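Local coordinates for ABC sugar transporter, periplasmic sugar binding protein (Legionella pneumophila subsp. pneumophila, PDB 3ROT) that probably binds a sugar in the periplasm as the solute-binding component of an ABC transporter, at residues 90-95 against 252-257; 67-72 against 102-107; 205-210 against 217-222. All blocks are in the same frame, centred on the assembly; numbering follows the deposited sequence.

Contact 1: residues 90-95 against 252-257; sequences IAVDTR and YLSITQ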
ATOM      1  N   ILE A  90      20.441 -18.073   3.296  1.00 26.34           N
ATOM      2  CA  ILE A  90      21.092 -16.793   3.067  1.00 27.72           C
ATOM      3  C   ILE A  90      20.209 -15.697   3.642  1.00 25.03           C
ATOM      4  O   ILE A  90      18.993 -15.725   3.477  1.00 27.10           O
ATOM      5  CB  ILE A  90      21.324 -16.554   1.552  1.00 28.64           C
ATOM      6  CG1 ILE A  90      22.487 -17.429   1.074  1.00 30.38           C
ATOM      7  CG2 ILE A  90      21.626 -15.085   1.276  1.00 30.34           C
ATOM      8  CD1 ILE A  90      22.843 -17.226  -0.390  1.00 34.60           C
ATOM      9  N   ALA A  91      20.813 -14.749   4.348  1.00 25.10           N
ATOM     10  CA  ALA A  91      20.042 -13.661   4.931  1.00 22.27           C
ATOM     11  C   ALA A  91      20.034 -12.486   3.958  1.00 21.90           C
ATOM     12  O   ALA A  91      21.066 -12.133   3.391  1.00 21.92           O
ATOM     13  CB  ALA A  91      20.650 -13.232   6.269  1.00 21.72           C
ATOM     14  N   VAL A  92      18.860 -11.897   3.759  1.00 21.35           N
ATOM     15  CA  VAL A  92      18.726 -10.753   2.878  1.00 22.52           C
ATOM     16  C   VAL A  92      17.947  -9.633   3.559  1.00 22.06           C
ATOM     17  O   VAL A  92      17.082  -9.888   4.410  1.00 23.09           O
ATOM     18  CB  VAL A  92      18.006 -11.138   1.564  1.00 22.80           C
ATOM     19  CG1 VAL A  92      18.788 -12.214   0.840  1.00 28.49           C
ATOM     20  CG2 VAL A  92      16.600 -11.620   1.869  1.00 26.69           C
ATOM     21  N   ASP A  93      18.285  -8.400   3.194  1.00 22.95           N
ATOM     22  CA  ASP A  93      17.633  -7.197   3.703  1.00 22.62           C
ATOM     23  C   ASP A  93      17.934  -6.880   5.160  1.00 22.78           C
ATOM     24  O   ASP A  93      18.402  -5.798   5.471  1.00 23.87           O
ATOM     25  CB  ASP A  93      16.119  -7.300   3.496  1.00 23.96           C
ATOM     26  CG  ASP A  93      15.370  -6.098   4.046  1.00 23.12           C
ATOM     27  OD1 ASP A  93      15.443  -5.008   3.433  1.00 23.39           O
ATOM     28  OD2 ASP A  93      14.714  -6.252   5.093  1.00 23.45           O
ATOM     29  N   THR A  94      17.657  -7.822   6.052  1.00 24.28           N
ATOM     30  CA  THR A  94      17.899  -7.613   7.474  1.00 24.83           C
ATOM     31  C   THR A  94      18.554  -8.850   8.048  1.00 25.21           C
ATOM     32  O   THR A  94      18.175  -9.977   7.711  1.00 23.58           O
ATOM     33  CB  THR A  94      16.588  -7.380   8.265  1.00 26.55           C
ATOM     34  OG1 THR A  94      15.820  -6.347   7.641  1.00 26.39           O
ATOM     35  CG2 THR A  94      16.905  -6.974   9.712  1.00 23.69           C
ATOM     36  N   ARG A  95      19.531  -8.639   8.922  1.00 23.26           N
ATOM     37  CA  ARG A  95      20.228  -9.754   9.543  1.00 26.22           C
ATOM     38  C   ARG A  95      20.305  -9.593  11.055  1.00 27.15           C
ATOM     39  O   ARG A  95      20.239  -8.478  11.572  1.00 27.90           O
ATOM     40  CB  ARG A  95      21.642  -9.874   8.986  1.00 27.76           C
ATOM     41  CG  ARG A  95      22.533  -8.693   9.302  1.00 34.52           C
ATOM     42  CD  ARG A  95      23.976  -9.086   9.131  1.00 36.91           C
ATOM     43  NE  ARG A  95      24.847  -7.952   8.860  1.00 44.69           N
ATOM     44  CZ  ARG A  95      26.112  -8.073   8.456  1.00 48.30           C
ATOM     45  NH1 ARG A  95      26.640  -9.282   8.285  1.00 49.84           N
ATOM     46  NH2 ARG A  95      26.847  -6.994   8.207  1.00 47.02           N
ATOM     47  N   TYR A 252      18.188 -10.584  -7.136  1.00 23.91           N
ATOM     48  CA  TYR A 252      18.906 -11.292  -8.196  1.00 23.17           C
ATOM     49  C   TYR A 252      20.139 -12.024  -7.672  1.00 22.85           C
ATOM     50  O   TYR A 252      20.309 -13.229  -7.882  1.00 21.65           O
ATOM     51  CB  TYR A 252      19.336 -10.303  -9.281  1.00 24.64           C
ATOM     52  CG  TYR A 252      19.775 -10.961 -10.566  1.00 26.75           C
ATOM     53  CD1 TYR A 252      18.885 -11.116 -11.631  1.00 27.98           C
ATOM     54  CD2 TYR A 252      21.059 -11.492 -10.694  1.00 28.25           C
ATOM     55  CE1 TYR A 252      19.261 -11.794 -12.790  1.00 28.42           C
ATOM     56  CE2 TYR A 252      21.444 -12.175 -11.847  1.00 29.45           C
ATOM     57  CZ  TYR A 252      20.541 -12.324 -12.885  1.00 30.26           C
ATOM     58  OH  TYR A 252      20.915 -13.035 -14.001  1.00 32.38           O
ATOM     59  N   LEU A 253      21.001 -11.291  -6.983  1.00 21.27           N
ATOM     60  CA  LEU A 253      22.217 -11.872  -6.458  1.00 21.19           C
ATOM     61  C   LEU A 253      22.042 -12.937  -5.386  1.00 21.77           C
ATOM     62  O   LEU A 253      22.848 -13.865  -5.318  1.00 24.13           O
ATOM     63  CB  LEU A 253      23.155 -10.772  -5.951  1.00 21.60           C
ATOM     64  CG  LEU A 253      23.851  -9.958  -7.045  1.00 19.45           C
ATOM     65  CD1 LEU A 253      24.780  -8.909  -6.400  1.00 21.66           C
ATOM     66  CD2 LEU A 253      24.647 -10.904  -7.951  1.00 20.86           C
ATOM     67  N   SER A 254      21.012 -12.831  -4.549  1.00 21.46           N
ATOM     68  CA  SER A 254      20.833 -13.852  -3.516  1.00 22.69           C
ATOM     69  C   SER A 254      20.431 -15.204  -4.131  1.00 22.56           C
ATOM     70  O   SER A 254      20.970 -16.239  -3.756  1.00 21.52           O
ATOM     71  CB  SER A 254      19.812 -13.400  -2.457  1.00 24.97           C
ATOM     72  OG  SER A 254      18.477 -13.514  -2.909  1.00 32.53           O
ATOM     73  N   ILE A 255      19.507 -15.205  -5.083  1.00 21.60           N
ATOM     74  CA  ILE A 255      19.112 -16.474  -5.707  1.00 23.41           C
ATOM     75  C   ILE A 255      20.288 -17.031  -6.514  1.00 25.25           C
ATOM     76  O   ILE A 255      20.536 -18.247  -6.524  1.00 25.88           O
ATOM     77  CB  ILE A 255      17.880 -16.297  -6.649  1.00 24.70           C
ATOM     78  CG1 ILE A 255      16.630 -15.960  -5.825  1.00 22.47           C
ATOM     79  CG2 ILE A 255      17.640 -17.568  -7.460  1.00 26.52           C
ATOM     80  CD1 ILE A 255      16.362 -16.940  -4.688  1.00 24.09           C
ATOM     81  N   THR A 256      21.016 -16.135  -7.179  1.00 24.41           N
ATOM     82  CA  THR A 256      22.167 -16.531  -7.985  1.00 24.28           C
ATOM     83  C   THR A 256      23.210 -17.264  -7.149  1.00 24.56           C
ATOM     84  O   THR A 256      23.737 -18.292  -7.569  1.00 22.61           O
ATOM     85  CB  THR A 256      22.828 -15.299  -8.670  1.00 24.15           C
ATOM     86  OG1 THR A 256      21.920 -14.741  -9.621  1.00 24.04           O
ATOM     87  CG2 THR A 256      24.123 -15.693  -9.394  1.00 25.14           C
ATOM     88  N   GLN A 257      23.507 -16.753  -5.961  1.00 24.64           N
ATOM     89  CA  GLN A 257      24.501 -17.410  -5.116  1.00 25.32           C
ATOM     90  C   GLN A 257      24.021 -18.760  -4.601  1.00 25.78           C
ATOM     91  O   GLN A 257      24.804 -19.713  -4.522  1.00 25.00           O
ATOM     92  CB  GLN A 257      24.889 -16.529  -3.921  1.00 27.41           C
ATOM     93  CG  GLN A 257      25.586 -15.226  -4.298  1.00 24.87           C
ATOM     94  CD  GLN A 257      26.604 -14.788  -3.258  1.00 24.48           C
ATOM     95  OE1 GLN A 257      27.731 -15.287  -3.222  1.00 24.99           O
ATOM     96  NE2 GLN A 257      26.205 -13.860  -2.395  1.00 23.02           N
TER
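Val92 and Ile90 both point toward helix 252-257 and meet it at two neighbouring points. Val92 touches with one methyl. Its CG1 lies 3.7 Å from Ser254 CB, with chi1 at -60° placing that branch anti to the carbonyl carbon. Ile90 reaches further, with its extended CG1-CD1 arm. CD1 comes to 4.0 Å from the backbone O of Ser254 and to 4.1 Å from Gln257 CB. Ile90 and Gln257 cross at about a right angle, and the isoleucine tip meets the glutamine at its CB. No hydrogen bond joins the two segments. The polar ends have partners beyond them: Ser254 OG bonds to Gly251 O one turn back in the helix, and Gln257 NE2 bonds to Val269 O. Leu108 of the next strand touches both Ile90 and Gln257, which carries the apolar layer on to the neighbouring strand. The axes of strand 90-92 and helix 252-257 run antiparallel at 179° and approach to 9.7 Å. This is helix-on-sheet packing, with helix 247-264 covering one face of a parallel sheet, as in the alpha/beta lobes of type I periplasmic binding proteins.

Contact 2: residues 67-72 against 102-107; sequences TTIPSD and NPYLVF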
ATOM      1  N   THR A  67      16.110 -15.465   3.219  1.00 22.15           N
ATOM      2  CA  THR A  67      15.109 -14.934   4.128  1.00 19.92           C
ATOM      3  C   THR A  67      15.596 -13.704   4.889  1.00 21.95           C
ATOM      4  O   THR A  67      16.793 -13.506   5.069  1.00 18.29           O
ATOM      5  CB  THR A  67      14.656 -16.019   5.152  1.00 21.02           C
ATOM      6  OG1 THR A  67      13.561 -15.522   5.929  1.00 22.02           O
ATOM      7  CG2 THR A  67      15.789 -16.393   6.095  1.00 18.75           C
ATOM      8  N   THR A  68      14.657 -12.862   5.296  1.00 20.42           N
ATOM      9  CA  THR A  68      14.986 -11.690   6.084  1.00 20.21           C
ATOM     10  C   THR A  68      14.982 -12.220   7.522  1.00 22.39           C
ATOM     11  O   THR A  68      14.361 -13.240   7.806  1.00 21.03           O
ATOM     12  CB  THR A  68      13.914 -10.585   5.937  1.00 20.59           C
ATOM     13  OG1 THR A  68      12.689 -11.028   6.528  1.00 24.96           O
ATOM     14  CG2 THR A  68      13.658 -10.272   4.470  1.00 21.79           C
ATOM     15  N   ILE A  69      15.693 -11.551   8.421  1.00 23.60           N
ATOM     16  CA  ILE A  69      15.739 -11.983   9.807  1.00 24.69           C
ATOM     17  C   ILE A  69      15.653 -10.708  10.643  1.00 26.59           C
ATOM     18  O   ILE A  69      16.660 -10.230  11.171  1.00 28.25           O
ATOM     19  CB  ILE A  69      17.056 -12.752  10.102  1.00 26.14           C
ATOM     20  CG1 ILE A  69      17.304 -13.793   9.002  1.00 27.47           C
ATOM     21  CG2 ILE A  69      16.970 -13.437  11.476  1.00 25.07           C
ATOM     22  CD1 ILE A  69      18.588 -14.627   9.173  1.00 28.16           C
ATOM     23  N   PRO A  70      14.436 -10.132  10.755  1.00 26.10           N
ATOM     24  CA  PRO A  70      14.145  -8.900  11.501  1.00 27.25           C
ATOM     25  C   PRO A  70      14.049  -9.028  13.018  1.00 28.91           C
ATOM     26  O   PRO A  70      13.621  -8.089  13.683  1.00 30.75           O
ATOM     27  CB  PRO A  70      12.830  -8.441  10.894  1.00 26.51           C
ATOM     28  CG  PRO A  70      12.123  -9.732  10.689  1.00 25.82           C
ATOM     29  CD  PRO A  70      13.210 -10.635  10.105  1.00 25.30           C
ATOM     30  N   SER A  71      14.433 -10.180  13.559  1.00 29.49           N
ATOM     31  CA  SER A  71      14.383 -10.406  15.002  1.00 30.07           C
ATOM     32  C   SER A  71      15.599 -11.205  15.463  1.00 30.60           C
ATOM     33  O   SER A  71      16.054 -12.114  14.765  1.00 27.31           O
ATOM     34  CB  SER A  71      13.108 -11.162  15.376  1.00 30.86           C
ATOM     35  OG  SER A  71      13.079 -11.480  16.760  1.00 30.68           O
ATOM     36  N   ASP A  72      16.121 -10.865  16.638  1.00 31.41           N
ATOM     37  CA  ASP A  72      17.277 -11.570  17.177  1.00 32.99           C
ATOM     38  C   ASP A  72      16.882 -12.871  17.878  1.00 32.54           C
ATOM     39  O   ASP A  72      17.743 -13.700  18.168  1.00 33.94           O
ATOM     40  CB  ASP A  72      18.045 -10.685  18.171  1.00 34.91           C
ATOM     41  CG  ASP A  72      18.842  -9.584  17.492  1.00 37.24           C
ATOM     42  OD1 ASP A  72      19.671  -9.895  16.608  1.00 36.26           O
ATOM     43  OD2 ASP A  72      18.649  -8.404  17.853  1.00 37.93           O
ATOM     44  N   ASN A 102      21.815 -17.432  15.618  1.00 35.42           N
ATOM     45  CA  ASN A 102      20.982 -17.350  14.419  1.00 34.04           C
ATOM     46  C   ASN A 102      21.830 -17.630  13.184  1.00 33.90           C
ATOM     47  O   ASN A 102      22.146 -16.723  12.413  1.00 33.29           O
ATOM     48  CB  ASN A 102      20.352 -15.957  14.307  1.00 32.53           C
ATOM     49  CG  ASN A 102      19.518 -15.600  15.515  1.00 31.07           C
ATOM     50  OD1 ASN A 102      19.942 -14.826  16.378  1.00 30.63           O
ATOM     51  ND2 ASN A 102      18.328 -16.172  15.592  1.00 29.97           N
ATOM     52  N   PRO A 103      22.187 -18.905  12.968  1.00 32.95           N
ATOM     53  CA  PRO A 103      23.009 -19.297  11.822  1.00 32.67           C
ATOM     54  C   PRO A 103      22.410 -19.051  10.443  1.00 31.07           C
ATOM     55  O   PRO A 103      21.222 -19.280  10.207  1.00 32.63           O
ATOM     56  CB  PRO A 103      23.269 -20.780  12.081  1.00 31.48           C
ATOM     57  CG  PRO A 103      22.008 -21.216  12.747  1.00 30.93           C
ATOM     58  CD  PRO A 103      21.728 -20.092  13.713  1.00 32.55           C
ATOM     59  N   TYR A 104      23.260 -18.564   9.547  1.00 29.72           N
ATOM     60  CA  TYR A 104      22.918 -18.306   8.155  1.00 27.60           C
ATOM     61  C   TYR A 104      24.288 -18.196   7.495  1.00 27.21           C
ATOM     62  O   TYR A 104      25.273 -17.894   8.168  1.00 26.01           O
ATOM     63  CB  TYR A 104      22.071 -17.026   7.995  1.00 25.21           C
ATOM     64  CG  TYR A 104      22.743 -15.718   8.368  1.00 26.50           C
ATOM     65  CD1 TYR A 104      23.589 -15.068   7.471  1.00 25.13           C
ATOM     66  CD2 TYR A 104      22.555 -15.148   9.626  1.00 24.90           C
ATOM     67  CE1 TYR A 104      24.237 -13.896   7.812  1.00 23.41           C
ATOM     68  CE2 TYR A 104      23.201 -13.972   9.982  1.00 24.54           C
ATOM     69  CZ  TYR A 104      24.044 -13.353   9.068  1.00 25.56           C
ATOM     70  OH  TYR A 104      24.719 -12.213   9.408  1.00 24.49           O
ATOM     71  N   LEU A 105      24.365 -18.467   6.196  1.00 25.88           N
ATOM     72  CA  LEU A 105      25.648 -18.432   5.509  1.00 25.78           C
ATOM     73  C   LEU A 105      26.208 -17.031   5.302  1.00 25.60           C
ATOM     74  O   LEU A 105      27.244 -16.674   5.877  1.00 24.47           O
ATOM     75  CB  LEU A 105      25.537 -19.162   4.171  1.00 28.15           C
ATOM     76  CG  LEU A 105      25.260 -20.668   4.266  1.00 32.42           C
ATOM     77  CD1 LEU A 105      24.996 -21.210   2.877  1.00 31.31           C
ATOM     78  CD2 LEU A 105      26.445 -21.396   4.906  1.00 31.75           C
ATOM     79  N   VAL A 106      25.516 -16.238   4.493  1.00 23.25           N
ATOM     80  CA  VAL A 106      25.956 -14.878   4.200  1.00 22.98           C
ATOM     81  C   VAL A 106      24.778 -13.916   4.185  1.00 22.76           C
ATOM     82  O   VAL A 106      23.621 -14.335   4.214  1.00 25.95           O
ATOM     83  CB  VAL A 106      26.669 -14.813   2.840  1.00 21.31           C
ATOM     84  CG1 VAL A 106      27.948 -15.651   2.892  1.00 19.92           C
ATOM     85  CG2 VAL A 106      25.738 -15.332   1.746  1.00 18.12           C
ATOM     86  N   PHE A 107      25.091 -12.628   4.131  1.00 23.95           N
ATOM     87  CA  PHE A 107      24.081 -11.581   4.128  1.00 24.17           C
ATOM     88  C   PHE A 107      24.222 -10.655   2.926  1.00 22.17           C
ATOM     89  O   PHE A 107      25.304 -10.127   2.659  1.00 23.64           O
ATOM     90  CB  PHE A 107      24.200 -10.753   5.413  1.00 22.96           C
ATOM     91  CG  PHE A 107      23.332  -9.523   5.432  1.00 23.57           C
ATOM     92  CD1 PHE A 107      21.948  -9.630   5.477  1.00 24.72           C
ATOM     93  CD2 PHE A 107      23.906  -8.258   5.435  1.00 25.51           C
ATOM     94  CE1 PHE A 107      21.146  -8.495   5.530  1.00 22.92           C
ATOM     95  CE2 PHE A 107      23.113  -7.111   5.484  1.00 24.54           C
ATOM     96  CZ  PHE A 107      21.728  -7.233   5.533  1.00 22.36           C
TER
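Ile69 and Tyr104 make the apolar part of this contact. The terminal methyl of Ile69, CD1, sits 4.0 Å from Tyr104 CD2 and meets the ring obliquely. Tyr104 has its CG between the backbone N and the carbonyl carbon (chi1 65°), and this turns the ring toward Ile69. Ala91 of strand 89-92 touches both side chains, and Leu79 of helix 76-85 packs against Ile69. A small hydrophobic cluster results.

The polar part lies further along, where Asn102 approaches the backbone of Asp72. Asn102 CG is 3.7 Å from Asp72 O. The Asp72 carboxylate has its own partner, as OD1 accepts a hydrogen bond from Lys97 N.

A charged neighbour completes the set. Lys99 makes a cation-pi contact with the Tyr104 ring and bonds to Tyr104 O through NZ.

Neither segment is mainly helix or strand. The first leaves the C-terminal end of strand 64-67. The second closes the connection between strand 89-92 and strand 107-109. The contact thus packs two connections against each other beside the parallel sheet of a Rossmann-like lobe.

Contact 3: residues 205-210 against 217-222; sequences QMLLHP and YQPQVY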
ATOM      1  N   GLN A 205       1.300  12.306   1.053  1.00 26.09           N
ATOM      2  CA  GLN A 205      -0.024  12.734   0.634  1.00 27.36           C
ATOM      3  C   GLN A 205      -0.319  14.114   1.214  1.00 26.08           C
ATOM      4  O   GLN A 205      -0.935  14.948   0.556  1.00 25.52           O
ATOM      5  CB  GLN A 205      -1.072  11.720   1.077  1.00 30.80           C
ATOM      6  CG  GLN A 205      -2.440  11.969   0.486  1.00 37.16           C
ATOM      7  CD  GLN A 205      -3.418  10.869   0.828  1.00 41.57           C
ATOM      8  OE1 GLN A 205      -3.607  10.533   2.003  1.00 43.10           O
ATOM      9  NE2 GLN A 205      -4.049  10.300  -0.193  1.00 41.03           N
HETATM   10  N   MSE A 206       0.139  14.360   2.439  1.00 25.50           N
HETATM   11  CA  MSE A 206      -0.071  15.659   3.082  1.00 27.18           C
HETATM   12  C   MSE A 206       0.813  16.732   2.437  1.00 26.90           C
HETATM   13  O   MSE A 206       0.400  17.889   2.296  1.00 25.16           O
HETATM   14  CB  MSE A 206       0.235  15.573   4.583  1.00 29.36           C
HETATM   15  CG  MSE A 206      -0.543  14.498   5.304  1.00 31.35           C
HETATM   16 SE   MSE A 206      -0.576  14.754   7.245  1.00 38.76          SE
HETATM   17  CE  MSE A 206       1.273  14.393   7.619  1.00 35.24           C
ATOM     18  N   LEU A 207       2.029  16.345   2.047  1.00 25.71           N
ATOM     19  CA  LEU A 207       2.959  17.270   1.401  1.00 24.86           C
ATOM     20  C   LEU A 207       2.423  17.707   0.038  1.00 25.52           C
ATOM     21  O   LEU A 207       2.746  18.791  -0.447  1.00 23.62           O
ATOM     22  CB  LEU A 207       4.331  16.614   1.208  1.00 23.91           C
ATOM     23  CG  LEU A 207       5.094  16.172   2.457  1.00 26.54           C
ATOM     24  CD1 LEU A 207       6.302  15.344   2.012  1.00 25.64           C
ATOM     25  CD2 LEU A 207       5.527  17.388   3.291  1.00 25.45           C
ATOM     26  N   LEU A 208       1.610  16.851  -0.574  1.00 25.38           N
ATOM     27  CA  LEU A 208       1.025  17.138  -1.885  1.00 26.81           C
ATOM     28  C   LEU A 208      -0.263  17.971  -1.779  1.00 27.02           C
ATOM     29  O   LEU A 208      -0.631  18.678  -2.719  1.00 28.42           O
ATOM     30  CB  LEU A 208       0.738  15.824  -2.632  1.00 27.53           C
ATOM     31  CG  LEU A 208       1.919  15.018  -3.196  1.00 28.34           C
ATOM     32  CD1 LEU A 208       1.443  13.627  -3.628  1.00 29.58           C
ATOM     33  CD2 LEU A 208       2.525  15.758  -4.379  1.00 28.29           C
ATOM     34  N   HIS A 209      -0.945  17.876  -0.641  1.00 27.16           N
ATOM     35  CA  HIS A 209      -2.177  18.635  -0.412  1.00 28.97           C
ATOM     36  C   HIS A 209      -2.139  19.185   1.004  1.00 26.86           C
ATOM     37  O   HIS A 209      -2.930  18.803   1.860  1.00 26.82           O
ATOM     38  CB  HIS A 209      -3.398  17.731  -0.612  1.00 32.02           C
ATOM     39  CG  HIS A 209      -3.526  17.216  -2.012  1.00 37.43           C
ATOM     40  ND1 HIS A 209      -2.905  16.064  -2.442  1.00 40.04           N
ATOM     41  CD2 HIS A 209      -4.154  17.731  -3.096  1.00 38.71           C
ATOM     42  CE1 HIS A 209      -3.147  15.891  -3.729  1.00 40.06           C
ATOM     43  NE2 HIS A 209      -3.901  16.887  -4.150  1.00 39.33           N
ATOM     44  N   PRO A 210      -1.198  20.104   1.264  1.00 26.69           N
ATOM     45  CA  PRO A 210      -1.069  20.686   2.602  1.00 26.82           C
ATOM     46  C   PRO A 210      -2.317  21.359   3.166  1.00 26.90           C
ATOM     47  O   PRO A 210      -2.587  21.243   4.355  1.00 25.14           O
ATOM     48  CB  PRO A 210       0.136  21.624   2.463  1.00 26.18           C
ATOM     49  CG  PRO A 210       0.112  22.013   0.998  1.00 27.76           C
ATOM     50  CD  PRO A 210      -0.269  20.730   0.304  1.00 25.53           C
ATOM     51  N   TYR A 217       3.593  23.052   7.109  1.00 32.67           N
ATOM     52  CA  TYR A 217       4.930  23.196   7.682  1.00 30.92           C
ATOM     53  C   TYR A 217       6.069  23.123   6.665  1.00 30.80           C
ATOM     54  O   TYR A 217       7.111  23.759   6.839  1.00 28.30           O
ATOM     55  CB  TYR A 217       5.123  22.131   8.753  1.00 32.27           C
ATOM     56  CG  TYR A 217       4.065  22.196   9.824  1.00 34.95           C
ATOM     57  CD1 TYR A 217       4.120  23.168  10.823  1.00 34.79           C
ATOM     58  CD2 TYR A 217       2.988  21.310   9.823  1.00 34.25           C
ATOM     59  CE1 TYR A 217       3.133  23.256  11.792  1.00 35.18           C
ATOM     60  CE2 TYR A 217       1.991  21.392  10.788  1.00 36.26           C
ATOM     61  CZ  TYR A 217       2.071  22.367  11.771  1.00 36.09           C
ATOM     62  OH  TYR A 217       1.094  22.459  12.739  1.00 37.27           O
ATOM     63  N   GLN A 218       5.878  22.343   5.609  1.00 29.54           N
ATOM     64  CA  GLN A 218       6.901  22.200   4.582  1.00 30.77           C
ATOM     65  C   GLN A 218       8.277  21.775   5.120  1.00 29.10           C
ATOM     66  O   GLN A 218       9.280  22.442   4.881  1.00 27.42           O
ATOM     67  CB  GLN A 218       7.037  23.512   3.804  1.00 35.54           C
ATOM     68  CG  GLN A 218       5.793  23.888   3.025  1.00 41.46           C
ATOM     69  CD  GLN A 218       5.968  25.166   2.237  1.00 46.01           C
ATOM     70  OE1 GLN A 218       6.070  26.252   2.806  1.00 47.61           O
ATOM     71  NE2 GLN A 218       6.014  25.041   0.915  1.00 48.48           N
ATOM     72  N   PRO A 219       8.344  20.644   5.839  1.00 28.63           N
ATOM     73  CA  PRO A 219       9.634  20.193   6.370  1.00 28.58           C
ATOM     74  C   PRO A 219      10.488  19.551   5.274  1.00 27.85           C
ATOM     75  O   PRO A 219       9.980  19.185   4.212  1.00 27.28           O
ATOM     76  CB  PRO A 219       9.222  19.181   7.421  1.00 27.46           C
ATOM     77  CG  PRO A 219       8.075  18.499   6.727  1.00 27.89           C
ATOM     78  CD  PRO A 219       7.282  19.677   6.170  1.00 28.46           C
ATOM     79  N   GLN A 220      11.784  19.430   5.538  1.00 27.14           N
ATOM     80  CA  GLN A 220      12.701  18.806   4.597  1.00 24.56           C
ATOM     81  C   GLN A 220      12.628  17.333   4.922  1.00 25.09           C
ATOM     82  O   GLN A 220      12.781  16.951   6.082  1.00 24.18           O
ATOM     83  CB  GLN A 220      14.113  19.348   4.800  1.00 26.97           C
ATOM     84  CG  GLN A 220      14.161  20.831   4.575  1.00 31.35           C
ATOM     85  CD  GLN A 220      13.578  21.207   3.233  1.00 34.01           C
ATOM     86  OE1 GLN A 220      14.194  20.978   2.195  1.00 38.55           O
ATOM     87  NE2 GLN A 220      12.376  21.771   3.243  1.00 37.02           N
ATOM     88  N   VAL A 221      12.399  16.514   3.898  1.00 20.81           N
ATOM     89  CA  VAL A 221      12.210  15.088   4.088  1.00 20.42           C
ATOM     90  C   VAL A 221      13.278  14.150   3.516  1.00 20.39           C
ATOM     91  O   VAL A 221      13.753  14.312   2.388  1.00 19.78           O
ATOM     92  CB  VAL A 221      10.826  14.676   3.523  1.00 18.92           C
ATOM     93  CG1 VAL A 221      10.560  13.196   3.791  1.00 17.87           C
ATOM     94  CG2 VAL A 221       9.740  15.550   4.150  1.00 20.62           C
ATOM     95  N   TYR A 222      13.626  13.151   4.315  1.00 19.21           N
ATOM     96  CA  TYR A 222      14.632  12.165   3.944  1.00 22.33           C
ATOM     97  C   TYR A 222      14.054  10.770   4.130  1.00 21.17           C
ATOM     98  O   TYR A 222      13.267  10.533   5.049  1.00 22.45           O
ATOM     99  CB  TYR A 222      15.877  12.375   4.813  1.00 20.35           C
ATOM    100  CG  TYR A 222      16.496  13.726   4.552  1.00 21.42           C
ATOM    101  CD1 TYR A 222      17.448  13.890   3.548  1.00 22.16           C
ATOM    102  CD2 TYR A 222      16.047  14.866   5.230  1.00 23.94           C
ATOM    103  CE1 TYR A 222      17.933  15.143   3.215  1.00 23.54           C
ATOM    104  CE2 TYR A 222      16.535  16.139   4.902  1.00 23.76           C
ATOM    105  CZ  TYR A 222      17.478  16.261   3.890  1.00 24.17           C
ATOM    106  OH  TYR A 222      17.967  17.487   3.538  1.00 27.63           O
TER
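Pro219 touches Leu207 across this contact, and Phe183 of helix 172-185 packs on the proline as well. Tyr217 meets Phe215 edge-to-face, and Phe183 with the ring planes at about 50°. The His209 ring has Gln205 O at its edge, in the plane of the ring.

The motif is a beta-alpha-beta crossover. Strand 191-194 leads into helix 197-208, and the chain returns in the neighbouring parallel strand 220-224. The contact joins the end of the helix to the start of that second strand.

Leu207 carries the contact from the helix side. It does not set out straight at the strand segment, but its forked end comes nearer. Leu207 forks at CG, and each of its two methyls meets a different partner. Val221 points toward the helix and offers CG2, which chi1 of -176° sets beside its backbone N. The leucine and the valine meet obliquely, as do the leucine and the proline. No hydrogen bond crosses between the segments. The backbones stay apart: the nearest CA atoms, those of Leu207 and Gln218, are 7.1 Å from each other, and side chains bridge the gap.

The helix is closing here. His209 is the first residue to leave helical geometry, and its N makes weak hydrogen bonds to both Gln205 O and Met206 O. Gln205 faces the second subunit, where its OE1 bonds to Thr19 OG1 and its NE2 to Pro16 O of that other chain.

The fork of Leu207 divides evenly: CD1 lies 4.1 Å from Val221 CG2, and CD2 lies 4.1 Å from Pro219 CD.

In the fold
Contacts 1 and 2 belong to the lobe built on the six-stranded parallel sheet. Their centres are about 10 Å apart, and they touch: Ala91 N and Val106 O are 2.8 Å apart, a probable hydrogen bond. Contact 3 lies in the other lobe, on the five-stranded sheet, with its centre about 34 Å from that of contact 1 and 36 Å from that of contact 2. Along the chain, contacts 1 and 2 interleave. Contact 3 is nested inside the loop closed by contact 1, because helix 247-264 returns to the first lobe after the second is built. This two-lobed plan is consistent with sugar binding between the lobes.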